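Cas6b (Methanococcus maripaludis, PDB 4Z7K) binds non-stem-loop CRISPR RNA and, as an endoribonuclease of the Cas6 family, processes it. Local coordinates at residues H7-I13 with R59-I64; F27-Y31 with K77-E82; D197-L202 with T214-V218. All coordinates share one frame; numbering follows the deposited sequence.

Contact 1: residues H7-I13 with R59-I64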
loop_
_atom_site.group_PDB
_atom_site.type_symbol
_atom_site.label_atom_id
_atom_site.label_comp_id
_atom_site.label_asym_id
_atom_site.label_seq_id
_atom_site.Cartn_x
_atom_site.Cartn_y
_atom_site.Cartn_z
ATOM N N HIS B 7 -25.670 -11.549 -15.254
ATOM C CA HIS B 7 -25.897 -10.250 -14.596
ATOM C C HIS B 7 -27.227 -10.252 -13.875
ATOM O O HIS B 7 -28.222 -10.750 -14.405
ATOM C CB HIS B 7 -25.916 -9.065 -15.579
ATOM C CG HIS B 7 -24.893 -9.126 -16.670
ATOM N ND1 HIS B 7 -23.824 -9.994 -16.661
ATOM C CD2 HIS B 7 -24.788 -8.409 -17.815
ATOM C CE1 HIS B 7 -23.097 -9.802 -17.750
ATOM N NE2 HIS B 7 -23.665 -8.853 -18.470
ATOM N N ILE B 8 -27.251 -9.650 -12.690
ATOM C CA ILE B 8 -28.498 -9.415 -11.963
ATOM C C ILE B 8 -28.677 -7.952 -11.600
ATOM O O ILE B 8 -27.841 -7.378 -10.912
ATOM C CB ILE B 8 -28.540 -10.255 -10.678
ATOM C CG1 ILE B 8 -28.932 -11.695 -11.003
ATOM C CG2 ILE B 8 -29.509 -9.664 -9.679
ATOM C CD1 ILE B 8 -28.700 -12.642 -9.858
ATOM N N SER B 9 -29.779 -7.350 -12.020
ATOM C CA SER B 9 -29.936 -5.925 -11.802
ATOM C C SER B 9 -31.273 -5.610 -11.145
ATOM O O SER B 9 -32.279 -6.232 -11.478
ATOM C CB SER B 9 -29.808 -5.183 -13.136
ATOM O OG SER B 9 -29.400 -3.829 -12.950
ATOM N N TYR B 10 -31.293 -4.641 -10.228
ATOM C CA TYR B 10 -32.535 -4.241 -9.562
ATOM C C TYR B 10 -32.818 -2.793 -9.948
ATOM O O TYR B 10 -32.407 -1.891 -9.225
ATOM C CB TYR B 10 -32.448 -4.358 -8.022
ATOM C CG TYR B 10 -32.067 -5.713 -7.458
ATOM C CD1 TYR B 10 -32.457 -6.885 -8.079
ATOM C CD2 TYR B 10 -31.329 -5.818 -6.280
ATOM C CE1 TYR B 10 -32.107 -8.129 -7.559
ATOM C CE2 TYR B 10 -30.968 -7.060 -5.751
ATOM C CZ TYR B 10 -31.365 -8.210 -6.396
ATOM O OH TYR B 10 -31.031 -9.453 -5.894
ATOM N N PRO B 11 -33.546 -2.562 -11.063
ATOM C CA PRO B 11 -33.643 -1.211 -11.630
ATOM C C PRO B 11 -34.390 -0.201 -10.776
ATOM O O PRO B 11 -34.080 0.967 -10.891
ATOM C CB PRO B 11 -34.388 -1.431 -12.950
ATOM C CG PRO B 11 -34.271 -2.862 -13.236
ATOM C CD PRO B 11 -34.249 -3.539 -11.902
ATOM N N ASN B 12 -35.311 -0.618 -9.923
ATOM C CA ASN B 12 -36.162 0.339 -9.209
ATOM C C ASN B 12 -35.462 0.941 -7.991
ATOM O O ASN B 12 -35.869 1.967 -7.453
ATOM C CB ASN B 12 -37.479 -0.333 -8.781
ATOM C CG ASN B 12 -37.277 -1.425 -7.707
ATOM O OD1 ASN B 12 -36.997 -2.591 -8.024
ATOM N ND2 ASN B 12 -37.444 -1.052 -6.438
ATOM N N ILE B 13 -34.398 0.288 -7.557
ATOM C CA ILE B 13 -33.602 0.801 -6.458
ATOM C C ILE B 13 -32.473 1.704 -6.943
ATOM O O ILE B 13 -31.624 1.254 -7.701
ATOM C CB ILE B 13 -32.998 -0.365 -5.667
ATOM C CG1 ILE B 13 -34.058 -1.435 -5.422
ATOM C CG2 ILE B 13 -32.387 0.127 -4.376
ATOM C CD1 ILE B 13 -33.610 -2.522 -4.464
ATOM N N ARG B 59 -28.371 4.320 -12.539
ATOM C CA ARG B 59 -27.517 4.363 -11.367
ATOM C C ARG B 59 -28.220 3.410 -10.372
ATOM O O ARG B 59 -28.704 3.775 -9.292
ATOM C CB ARG B 59 -27.395 5.831 -10.927
ATOM C CG ARG B 59 -27.346 6.176 -9.479
ATOM C CD ARG B 59 -25.995 5.724 -9.126
ATOM N NE ARG B 59 -24.969 6.394 -9.903
ATOM C CZ ARG B 59 -23.702 6.005 -9.909
ATOM N NH1 ARG B 59 -23.346 4.946 -9.207
ATOM N NH2 ARG B 59 -22.799 6.660 -10.624
ATOM N N SER B 60 -28.235 2.144 -10.758
ATOM C CA SER B 60 -28.906 1.129 -9.971
ATOM C C SER B 60 -28.149 -0.206 -9.922
ATOM O O SER B 60 -27.544 -0.592 -10.925
ATOM C CB SER B 60 -30.315 0.990 -10.565
ATOM O OG SER B 60 -31.075 -0.022 -9.961
ATOM N N PRO B 61 -28.241 -0.946 -8.791
ATOM C CA PRO B 61 -27.423 -2.125 -8.463
ATOM C C PRO B 61 -27.312 -3.202 -9.521
ATOM O O PRO B 61 -28.272 -3.536 -10.212
ATOM C CB PRO B 61 -28.155 -2.724 -7.266
ATOM C CG PRO B 61 -28.738 -1.576 -6.602
ATOM C CD PRO B 61 -29.148 -0.622 -7.681
ATOM N N LEU B 62 -26.116 -3.762 -9.601
ATOM C CA LEU B 62 -25.813 -4.838 -10.514
ATOM C C LEU B 62 -24.975 -5.880 -9.772
ATOM O O LEU B 62 -24.145 -5.532 -8.930
ATOM C CB LEU B 62 -25.078 -4.301 -11.729
ATOM C CG LEU B 62 -24.625 -5.319 -12.764
ATOM C CD1 LEU B 62 -25.813 -6.027 -13.358
ATOM C CD2 LEU B 62 -23.848 -4.609 -13.838
ATOM N N ILE B 63 -25.225 -7.157 -10.041
ATOM C CA ILE B 63 -24.515 -8.232 -9.367
ATOM C C ILE B 63 -23.997 -9.178 -10.420
ATOM O O ILE B 63 -24.780 -9.717 -11.209
ATOM C CB ILE B 63 -25.406 -9.011 -8.426
ATOM C CG1 ILE B 63 -26.151 -8.058 -7.506
ATOM C CG2 ILE B 63 -24.578 -10.027 -7.661
ATOM C CD1 ILE B 63 -26.499 -8.654 -6.186
ATOM N N ILE B 64 -22.687 -9.394 -10.440
ATOM C CA ILE B 64 -22.109 -10.197 -11.507
ATOM C C ILE B 64 -21.676 -11.553 -10.984
ATOM O O ILE B 64 -21.042 -11.636 -9.933
ATOM C CB ILE B 64 -20.900 -9.505 -12.144
ATOM C CG1 ILE B 64 -21.210 -8.046 -12.420
ATOM C CG2 ILE B 64 -20.521 -10.190 -13.440
ATOM C CD1 ILE B 64 -22.035 -7.859 -13.663
#

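Contact 2: residues F27-Y31 with K77-E82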
loop_
_atom_site.group_PDB
_atom_site.type_symbol
_atom_site.label_atom_id
_atom_site.label_comp_id
_atom_site.label_asym_id
_atom_site.label_seq_id
_atom_site.Cartn_x
_atom_site.Cartn_y
_atom_site.Cartn_z
ATOM N N PHE B 27 -24.818 -8.278 1.316
ATOM C CA PHE B 27 -24.739 -9.691 0.954
ATOM C C PHE B 27 -23.666 -10.414 1.771
ATOM O O PHE B 27 -23.653 -11.644 1.858
ATOM C CB PHE B 27 -24.499 -9.845 -0.542
ATOM C CG PHE B 27 -25.753 -9.689 -1.370
ATOM C CD1 PHE B 27 -26.131 -8.431 -1.841
ATOM C CD2 PHE B 27 -26.542 -10.786 -1.690
ATOM C CE1 PHE B 27 -27.273 -8.269 -2.608
ATOM C CE2 PHE B 27 -27.692 -10.631 -2.460
ATOM C CZ PHE B 27 -28.055 -9.367 -2.917
ATOM N N ALA B 28 -22.695 -9.659 2.272
ATOM C CA ALA B 28 -21.670 -10.254 3.118
ATOM C C ALA B 28 -22.214 -10.802 4.435
ATOM O O ALA B 28 -21.639 -11.754 4.966
ATOM C CB ALA B 28 -20.584 -9.248 3.402
ATOM N N LYS B 29 -23.319 -10.249 4.950
ATOM C CA LYS B 29 -23.888 -10.729 6.224
ATOM C C LYS B 29 -24.996 -11.759 6.063
ATOM O O LYS B 29 -24.996 -12.773 6.761
ATOM C CB LYS B 29 -24.415 -9.553 7.077
ATOM C CG LYS B 29 -25.702 -9.881 7.865
ATOM C CD LYS B 29 -25.503 -10.732 9.154
ATOM C CE LYS B 29 -26.879 -10.878 9.895
ATOM N NZ LYS B 29 -27.010 -12.028 10.825
ATOM N N LYS B 30 -25.901 -11.555 5.111
ATOM C CA LYS B 30 -26.917 -12.570 4.888
ATOM C C LYS B 30 -26.305 -13.805 4.227
ATOM O O LYS B 30 -26.904 -14.884 4.224
ATOM C CB LYS B 30 -28.094 -12.004 4.069
ATOM C CG LYS B 30 -29.003 -13.068 3.434
ATOM C CD LYS B 30 -30.264 -12.515 2.778
ATOM C CE LYS B 30 -31.315 -12.226 3.852
ATOM N NZ LYS B 30 -32.609 -11.798 3.259
ATOM N N TYR B 31 -25.079 -13.678 3.734
ATOM C CA TYR B 31 -24.413 -14.843 3.175
ATOM C C TYR B 31 -22.966 -14.950 3.600
ATOM O O TYR B 31 -22.091 -15.143 2.758
ATOM C CB TYR B 31 -24.483 -14.823 1.647
ATOM C CG TYR B 31 -25.887 -14.900 1.132
ATOM C CD1 TYR B 31 -26.447 -16.113 0.788
ATOM C CD2 TYR B 31 -26.651 -13.748 0.969
ATOM C CE1 TYR B 31 -27.720 -16.179 0.332
ATOM C CE2 TYR B 31 -27.933 -13.806 0.488
ATOM C CZ TYR B 31 -28.473 -15.025 0.172
ATOM O OH TYR B 31 -29.771 -15.081 -0.300
ATOM N N LYS B 77 -28.598 -20.349 -4.424
ATOM C CA LYS B 77 -29.357 -19.585 -3.484
ATOM C C LYS B 77 -30.039 -18.620 -4.439
ATOM O O LYS B 77 -29.385 -18.002 -5.252
ATOM C CB LYS B 77 -28.510 -18.889 -2.434
ATOM C CG LYS B 77 -29.343 -17.996 -1.513
ATOM C CD LYS B 77 -30.798 -18.459 -1.318
ATOM C CE LYS B 77 -31.397 -18.039 0.026
ATOM N NZ LYS B 77 -30.853 -18.803 1.197
ATOM N N ARG B 78 -31.357 -18.519 -4.338
ATOM C CA ARG B 78 -32.176 -17.748 -5.256
ATOM C C ARG B 78 -32.088 -16.281 -4.934
ATOM O O ARG B 78 -32.900 -15.751 -4.183
ATOM C CB ARG B 78 -33.621 -18.256 -5.220
ATOM C CG ARG B 78 -33.722 -19.625 -4.559
ATOM C CD ARG B 78 -35.111 -20.239 -4.566
ATOM N NE ARG B 78 -34.994 -21.695 -4.435
ATOM C CZ ARG B 78 -35.910 -22.580 -4.829
ATOM N NH1 ARG B 78 -37.039 -22.163 -5.388
ATOM N NH2 ARG B 78 -35.704 -23.883 -4.649
ATOM N N ILE B 79 -30.996 -15.679 -5.387
ATOM C CA ILE B 79 -30.728 -14.239 -5.266
ATOM C C ILE B 79 -31.634 -13.362 -6.182
ATOM O O ILE B 79 -31.960 -12.211 -5.850
ATOM C CB ILE B 79 -29.246 -13.973 -5.522
ATOM C CG1 ILE B 79 -28.448 -14.738 -4.475
ATOM C CG2 ILE B 79 -28.928 -12.484 -5.421
ATOM C CD1 ILE B 79 -27.042 -14.969 -4.859
ATOM N N PHE B 80 -32.010 -13.868 -7.353
ATOM C CA PHE B 80 -32.770 -13.015 -8.254
ATOM C C PHE B 80 -34.216 -12.874 -7.762
ATOM O O PHE B 80 -34.886 -11.891 -8.089
ATOM C CB PHE B 80 -32.709 -13.509 -9.693
ATOM C CG PHE B 80 -32.666 -14.986 -9.841
ATOM C CD1 PHE B 80 -33.821 -15.706 -10.051
ATOM C CD2 PHE B 80 -31.453 -15.650 -9.852
ATOM C CE1 PHE B 80 -33.772 -17.077 -10.218
ATOM C CE2 PHE B 80 -31.397 -17.010 -10.015
ATOM C CZ PHE B 80 -32.557 -17.728 -10.200
ATOM N N PHE B 81 -34.718 -13.854 -7.012
ATOM C CA PHE B 81 -35.942 -13.610 -6.258
ATOM C C PHE B 81 -35.544 -13.215 -4.861
ATOM O O PHE B 81 -35.696 -14.007 -3.951
ATOM C CB PHE B 81 -36.810 -14.864 -6.156
ATOM C CG PHE B 81 -36.989 -15.593 -7.440
ATOM C CD1 PHE B 81 -36.632 -16.926 -7.545
ATOM C CD2 PHE B 81 -37.513 -14.950 -8.548
ATOM C CE1 PHE B 81 -36.798 -17.613 -8.732
ATOM C CE2 PHE B 81 -37.682 -15.629 -9.742
ATOM C CZ PHE B 81 -37.325 -16.969 -9.832
ATOM N N GLU B 82 -35.105 -11.989 -4.643
ATOM C CA GLU B 82 -34.599 -11.680 -3.319
ATOM C C GLU B 82 -35.476 -10.715 -2.585
ATOM O O GLU B 82 -36.015 -9.784 -3.173
ATOM C CB GLU B 82 -33.202 -11.065 -3.437
ATOM C CG GLU B 82 -32.598 -10.392 -2.185
ATOM C CD GLU B 82 -31.963 -11.333 -1.172
ATOM O OE1 GLU B 82 -31.823 -12.545 -1.463
ATOM O OE2 GLU B 82 -31.571 -10.838 -0.089
#

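Contact 3: residues D197-L202 with T214-V218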
loop_
_atom_site.group_PDB
_atom_site.type_symbol
_atom_site.label_atom_id
_atom_site.label_comp_id
_atom_site.label_asym_id
_atom_site.label_seq_id
_atom_site.Cartn_x
_atom_site.Cartn_y
_atom_site.Cartn_z
ATOM N N ASP B 197 -10.187 -9.562 -25.424
ATOM C CA ASP B 197 -11.643 -9.536 -25.406
ATOM C C ASP B 197 -12.220 -9.689 -24.009
ATOM O O ASP B 197 -12.013 -10.694 -23.359
ATOM C CB ASP B 197 -12.191 -10.624 -26.311
ATOM C CG ASP B 197 -13.591 -10.335 -26.767
ATOM O OD1 ASP B 197 -14.449 -9.975 -25.926
ATOM O OD2 ASP B 197 -13.822 -10.445 -27.988
ATOM N N ILE B 198 -12.965 -8.686 -23.567
ATOM C CA ILE B 198 -13.591 -8.697 -22.254
ATOM C C ILE B 198 -15.108 -8.660 -22.374
ATOM O O ILE B 198 -15.657 -7.750 -23.012
ATOM C CB ILE B 198 -13.159 -7.490 -21.386
ATOM C CG1 ILE B 198 -11.669 -7.191 -21.547
ATOM C CG2 ILE B 198 -13.519 -7.717 -19.927
ATOM C CD1 ILE B 198 -11.198 -6.000 -20.721
ATOM N N PRO B 199 -15.789 -9.668 -21.807
ATOM C CA PRO B 199 -17.251 -9.644 -21.644
ATOM C C PRO B 199 -17.708 -8.493 -20.730
ATOM O O PRO B 199 -16.974 -8.121 -19.809
ATOM C CB PRO B 199 -17.550 -11.001 -20.999
ATOM C CG PRO B 199 -16.465 -11.875 -21.468
ATOM C CD PRO B 199 -15.232 -11.003 -21.540
ATOM N N GLN B 200 -18.891 -7.939 -20.981
ATOM C CA GLN B 200 -19.308 -6.711 -20.307
ATOM C C GLN B 200 -19.411 -6.746 -18.789
ATOM O O GLN B 200 -19.769 -7.751 -18.189
ATOM C CB GLN B 200 -20.634 -6.241 -20.871
ATOM C CG GLN B 200 -20.475 -5.587 -22.224
ATOM C CD GLN B 200 -21.800 -5.280 -22.860
ATOM O OE1 GLN B 200 -22.766 -4.908 -22.172
ATOM N NE2 GLN B 200 -21.866 -5.431 -24.184
ATOM N N TYR B 201 -19.121 -5.595 -18.196
ATOM C CA TYR B 201 -19.278 -5.333 -16.768
ATOM C C TYR B 201 -18.292 -6.082 -15.898
ATOM O O TYR B 201 -18.361 -5.996 -14.677
ATOM C CB TYR B 201 -20.702 -5.653 -16.328
ATOM C CG TYR B 201 -21.710 -4.766 -16.991
ATOM C CD1 TYR B 201 -21.976 -3.502 -16.498
ATOM C CD2 TYR B 201 -22.358 -5.165 -18.153
ATOM C CE1 TYR B 201 -22.898 -2.675 -17.115
ATOM C CE2 TYR B 201 -23.272 -4.341 -18.784
ATOM C CZ TYR B 201 -23.537 -3.101 -18.256
ATOM O OH TYR B 201 -24.446 -2.277 -18.873
ATOM N N LEU B 202 -17.354 -6.789 -16.515
ATOM C CA LEU B 202 -16.255 -7.375 -15.749
ATOM C C LEU B 202 -15.400 -6.248 -15.173
ATOM O O LEU B 202 -15.309 -5.169 -15.765
ATOM C CB LEU B 202 -15.410 -8.321 -16.620
ATOM C CG LEU B 202 -16.028 -9.689 -16.950
ATOM C CD1 LEU B 202 -15.315 -10.377 -18.099
ATOM C CD2 LEU B 202 -16.007 -10.561 -15.724
ATOM N N THR B 214 -14.892 -1.236 -13.595
ATOM C CA THR B 214 -15.890 -1.931 -14.400
ATOM C C THR B 214 -15.732 -1.600 -15.894
ATOM O O THR B 214 -15.617 -0.433 -16.246
ATOM C CB THR B 214 -17.289 -1.559 -13.917
ATOM O OG1 THR B 214 -17.314 -1.568 -12.483
ATOM C CG2 THR B 214 -18.312 -2.530 -14.467
ATOM N N VAL B 215 -15.632 -2.590 -16.776
ATOM C CA VAL B 215 -15.472 -2.249 -18.198
ATOM C C VAL B 215 -16.616 -2.689 -19.126
ATOM O O VAL B 215 -17.278 -3.690 -18.877
ATOM C CB VAL B 215 -14.160 -2.815 -18.754
ATOM C CG1 VAL B 215 -13.042 -2.570 -17.762
ATOM C CG2 VAL B 215 -14.279 -4.279 -19.026
ATOM N N VAL B 216 -16.871 -1.911 -20.178
ATOM C CA VAL B 216 -17.866 -2.276 -21.199
ATOM C C VAL B 216 -17.344 -1.929 -22.607
ATOM O O VAL B 216 -16.612 -0.953 -22.748
ATOM C CB VAL B 216 -19.196 -1.586 -20.960
ATOM C CG1 VAL B 216 -19.033 -0.085 -21.085
ATOM C CG2 VAL B 216 -20.217 -2.099 -21.950
ATOM N N LYS B 217 -17.656 -2.742 -23.627
ATOM C CA LYS B 217 -17.164 -2.492 -25.001
ATOM C C LYS B 217 -17.892 -1.320 -25.678
ATOM O O LYS B 217 -19.005 -0.963 -25.269
ATOM C CB LYS B 217 -17.297 -3.734 -25.892
ATOM C CG LYS B 217 -16.738 -5.000 -25.279
ATOM C CD LYS B 217 -16.839 -6.202 -26.205
ATOM C CE LYS B 217 -16.396 -5.845 -27.612
ATOM N NZ LYS B 217 -16.639 -6.977 -28.551
ATOM N N VAL B 218 -17.244 -0.694 -26.674
ATOM C CA VAL B 218 -17.887 0.352 -27.482
ATOM C C VAL B 218 -17.602 0.182 -28.974
ATOM O O VAL B 218 -18.174 0.890 -29.817
ATOM C CB VAL B 218 -17.435 1.746 -27.077
ATOM C CG1 VAL B 218 -17.689 1.982 -25.599
ATOM C CG2 VAL B 218 -15.987 1.905 -27.379
#

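Contact 1: residues H7-I13 with R59-I64
The carbonyl plane of Pro-61 is approached from both faces: the Ser-9 hydroxyl comes in on one side, with OG 3.0 Å from Pro-61 O, and the backbone N of Tyr-10 on the other, 3.2 Å from the same oxygen. Each donor is tilted 28° from the plane, and with OG of Ser-9 anti to the backbone N (chi1 -156°) the hydroxyl shares this acceptor with the next residue's N-H. The second flat group is the His-7 imidazole. It runs alongside Ile-64, whose CD1 lies 4.1 Å from His-7 ND1, while the ring of His-100 meets it edge-to-face. Strands 2-9 and 60-66 are neighbours at the centre of an antiparallel four-stranded sheet, ordered as in the ferredoxin-like fold of Cas6 proteins. Ile-8 and Ile-63 form a hydrogen-bonded pair, with Ile-8 N 2.9 Å from Ile-63 O and Ile-63 N 2.8 Å from Ile-8 O. Their side chains emerge on the face that carries helix 20-30. On the other face, CD1 of Leu-62 rests against CB of His-7. A type I turn from Tyr-10 to Ile-13 brings Ile-13 O within 2.7 Å of its donor Ser-60 OG, though the exact placing of this hydroxyl is doubtful.

Contact 2: residues F27-Y31 with K77-E82
Glu-82 reaches Tyr-31 and Lys-30 through two torsions: its CG stands anti to the backbone N (chi1 167°), and a bend at chi2 (81°) then turns the carboxylate toward the helix. Tyr-31 answers with CG anti to its own carbonyl carbon, a setting that carries the phenol across to the 77-82 loop. The two carboxylate oxygens divide their work. OE1 of Glu-82 lies near the plane of the Tyr-31 ring, at its edge, and takes a weak hydrogen bond from Tyr-31 OH at 3.5 Å. OE2 of Glu-82 faces Lys-30, arriving from the opposite direction, in a long salt bridge of 3.6 Å to NZ of Lys-30, and also bonds the hydroxyl of Tyr-26. Lys-77 lies near the edge of the Tyr-31 ring as well, but its exact placing is doubtful. In the ferredoxin-like N-terminal half, this joins the end of helix 20-30 to the loop that leaves helix 67-76. Deeper in, CG2 of Ile-79 meets the Phe-27 ring, 3.7 Å from CE2 of Phe-27, while Phe-73 and Leu-74 of helix 67-76 also touch Ile-79. Replacing Tyr-31 by an alanine would probably leave Glu-82 OE1 without its phenol partner, the carboxylate then relying on Tyr-26 and the long Lys-30 bridge. Phe-27 also meets the ring of Phe-54 with the planes only about 15° apart, and Ala-28 packs on a sugar of the bound RNA.

Contact 3: residues D197-L202 with T214-V218
Ile-198 and Val-215 cross at about a right angle, and methyl meets methyl: CG2 of Ile-198 is 3.6 Å from CG2 of Val-215. Gln-200 meets Val-216 at a slant instead, laying its aliphatic CG 3.5 Å from CG2 of Val-216, with the amide carbon following close behind. Lys-217 passes alongside the loop backbone, its CG and CD near the carbonyl oxygen of Ile-198. A bend at chi3 (45°) leaves its NZ 4.5 Å from OD2 of Asp-197, opposite charges that may attract weakly but lie beyond a salt bridge. A type II turn runs from Pro-199 to Leu-202, with Tyr-201 at its third position (phi 70°). The turn presents two backbone groups to Val-215: Tyr-201 N lies 2.7 Å from Val-215 O, and Leu-202 O receives Val-215 N at 2.8 Å, in a nearly straight bond (165° at the hydrogen). Thr-214 adds its methyl CG2 beside Tyr-201 O, while its hydroxyl bonds Thr-119 and Lys-55. Strand 215-217 is thus held between this loop and strand 112-117, whose Gln-116 hydrogen-bonds Val-216 backbone to backbone; the Tyr-201 ring looks instead to the N-terminal sheet, touching Leu-62 and Ile-64 of strand 60-66 and Ile-57 of strand 52-57.

Overall arrangement
Two four-stranded antiparallel sheets, one in each half of this RAMP-type chain, frame the three contacts. Contacts 1 and 2 lie in the N-terminal domain with centres about 13 Å apart, and their segments alternate along the chain: strand 2-9, helix 20-30, strand 60-66, then the loop after helix 67-76. They touch directly, Tyr-10 OH bonding Ile-79 O and Ile-63 packing on Phe-27, so sheet and helices form one layered unit. Contact 3 comes later, in the C-terminal domain, its centre about 16 Å from that of contact 1 and about 25 Å from that of contact 2. Tyr-201 bridges the domains, packing on His-7 of contact 1, whereas contact 2, on the far side of the N-terminal sheet, approaches the bound RNA to about 4 Å between nearest atoms.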